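Local coordinates for protein uncharacterized metal-dependent hydrolase (Pyrococcus furiosus, PDB 3ICJ) that probably hydrolyses carbon-nitrogen bonds other than peptide bonds, as a zinc-binding member of the amidohydrolase family, at residues I209-E212 with K213-V217. Sequence-based numbering, arbitrary orientation.
Sequences IINE and KILTV
Ile214 overlaps two isoleucines four and five residues back in the same helix: its CD1 lies 3.9 Å from CG2 of Ile209 and 4.0 Å from CG1 of Ile210, crossing both at a slant. With CG1 of Ile214 beside its own backbone N (chi1 -59°), the ethyl arm folds back along the helix and also rests against CA of Ile210. On the next position Leu215, the first residue to leave helical geometry, points back at the helix; its CD1 meets CG2 of Ile210 at 3.9 Å, while its CG sits 3.3 Å from O of Ile210. The backbone widens into a pi-type turn at 210-212. O of Ile209 accepts two N-H groups, from Lys213 N at 2.8 Å and, i to i-5 and in the carbonyl plane, from Ile214 N at 3.2 Å. Leu215 N gives a nearly straight i to i-5 bond to O of Ile210 (3.0 Å, N-H...O 175°). Outside this turn, Leu183 of helix 177-183 packs on all three isoleucines, and Phe138 of strand 137-142 touches Ile210 and Leu215. Lys247 NZ hydrogen-bonds to O of both Glu212 and Leu215 where helix 200-214 hands over to helix 217-233. Apolar branches thus seat the helix end on Leu183 and Phe138, while for O of Ile210 the i to i-5 bond takes over from a weak i to i-4 bond from Ile214 N; O of Ile209 keeps both kinds.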
loop_
_atom_site.group_PDB
_atom_site.type_symbol
_atom_site.label_atom_id
_atom_site.label_comp_id
_atom_site.label_asym_id
_atom_site.label_seq_id
_atom_site.Cartn_x
_atom_site.Cartn_y
_atom_site.Cartn_z
ATOM N N ILE A 209 14.307 4.028 15.138
ATOM C CA ILE A 209 15.129 5.211 15.417
ATOM C C ILE A 209 15.446 5.989 14.128
ATOM O O ILE A 209 15.361 7.220 14.097
ATOM C CB ILE A 209 16.428 4.863 16.215
ATOM C CG1 ILE A 209 16.080 4.382 17.636
ATOM C CG2 ILE A 209 17.330 6.080 16.319
ATOM C CD1 ILE A 209 17.214 3.620 18.349
ATOM N N ILE A 210 15.778 5.262 13.069
ATOM C CA ILE A 210 15.985 5.858 11.749
ATOM C C ILE A 210 14.753 6.653 11.278
ATOM O O ILE A 210 14.861 7.829 10.905
ATOM C CB ILE A 210 16.401 4.782 10.716
ATOM C CG1 ILE A 210 17.851 4.371 10.964
ATOM C CG2 ILE A 210 16.208 5.307 9.271
ATOM C CD1 ILE A 210 18.260 3.034 10.344
ATOM N N ASN A 211 13.585 6.023 11.354
ATOM C CA ASN A 211 12.335 6.623 10.885
ATOM C C ASN A 211 11.828 7.797 11.719
ATOM O O ASN A 211 11.274 8.754 11.175
ATOM C CB ASN A 211 11.225 5.569 10.792
ATOM C CG ASN A 211 11.484 4.528 9.715
ATOM O OD1 ASN A 211 12.253 4.750 8.775
ATOM N ND2 ASN A 211 10.837 3.378 9.851
ATOM N N GLU A 212 12.008 7.713 13.031
ATOM C CA GLU A 212 11.471 8.711 13.949
ATOM C C GLU A 212 12.454 9.820 14.344
ATOM O O GLU A 212 12.051 10.976 14.477
ATOM C CB GLU A 212 10.911 8.033 15.204
ATOM C CG GLU A 212 9.777 7.059 14.915
ATOM C CD GLU A 212 9.245 6.373 16.165
ATOM O OE1 GLU A 212 8.176 5.743 16.071
ATOM O OE2 GLU A 212 9.889 6.456 17.233
ATOM N N LYS A 213 13.723 9.466 14.542
ATOM C CA LYS A 213 14.735 10.430 14.995
ATOM C C LYS A 213 15.645 10.998 13.893
ATOM O O LYS A 213 15.841 12.202 13.836
ATOM C CB LYS A 213 15.594 9.847 16.128
ATOM C CG LYS A 213 16.529 10.881 16.762
ATOM C CD LYS A 213 17.537 10.292 17.737
ATOM C CE LYS A 213 18.437 11.402 18.283
ATOM N NZ LYS A 213 19.496 10.885 19.183
ATOM N N ILE A 214 16.190 10.139 13.032
ATOM C CA ILE A 214 17.275 10.533 12.107
ATOM C C ILE A 214 16.805 11.178 10.792
ATOM O O ILE A 214 17.292 12.250 10.413
ATOM C CB ILE A 214 18.217 9.340 11.828
ATOM C CG1 ILE A 214 18.826 8.850 13.142
ATOM C CG2 ILE A 214 19.313 9.718 10.836
ATOM C CD1 ILE A 214 19.211 7.400 13.114
ATOM N N LEU A 215 15.875 10.524 10.094
ATOM C CA LEU A 215 15.260 11.104 8.893
ATOM C C LEU A 215 14.496 12.395 9.212
ATOM O O LEU A 215 13.909 12.526 10.274
ATOM C CB LEU A 215 14.346 10.087 8.207
ATOM C CG LEU A 215 15.063 8.813 7.741
ATOM C CD1 LEU A 215 14.056 7.805 7.226
ATOM C CD2 LEU A 215 16.132 9.103 6.697
ATOM N N THR A 216 14.543 13.356 8.299
ATOM C CA THR A 216 13.939 14.671 8.524
ATOM C C THR A 216 12.652 14.791 7.713
ATOM O O THR A 216 12.344 13.908 6.903
ATOM C CB THR A 216 14.886 15.832 8.120
ATOM O OG1 THR A 216 15.088 15.814 6.698
ATOM C CG2 THR A 216 16.222 15.742 8.846
ATOM N N VAL A 217 11.909 15.877 7.939
ATOM C CA VAL A 217 10.722 16.207 7.135
ATOM C C VAL A 217 11.080 16.316 5.640
ATOM O O VAL A 217 10.395 15.741 4.809
ATOM C CB VAL A 217 10.010 17.486 7.645
ATOM C CG1 VAL A 217 8.959 17.993 6.628
ATOM C CG2 VAL A 217 9.376 17.218 9.012
#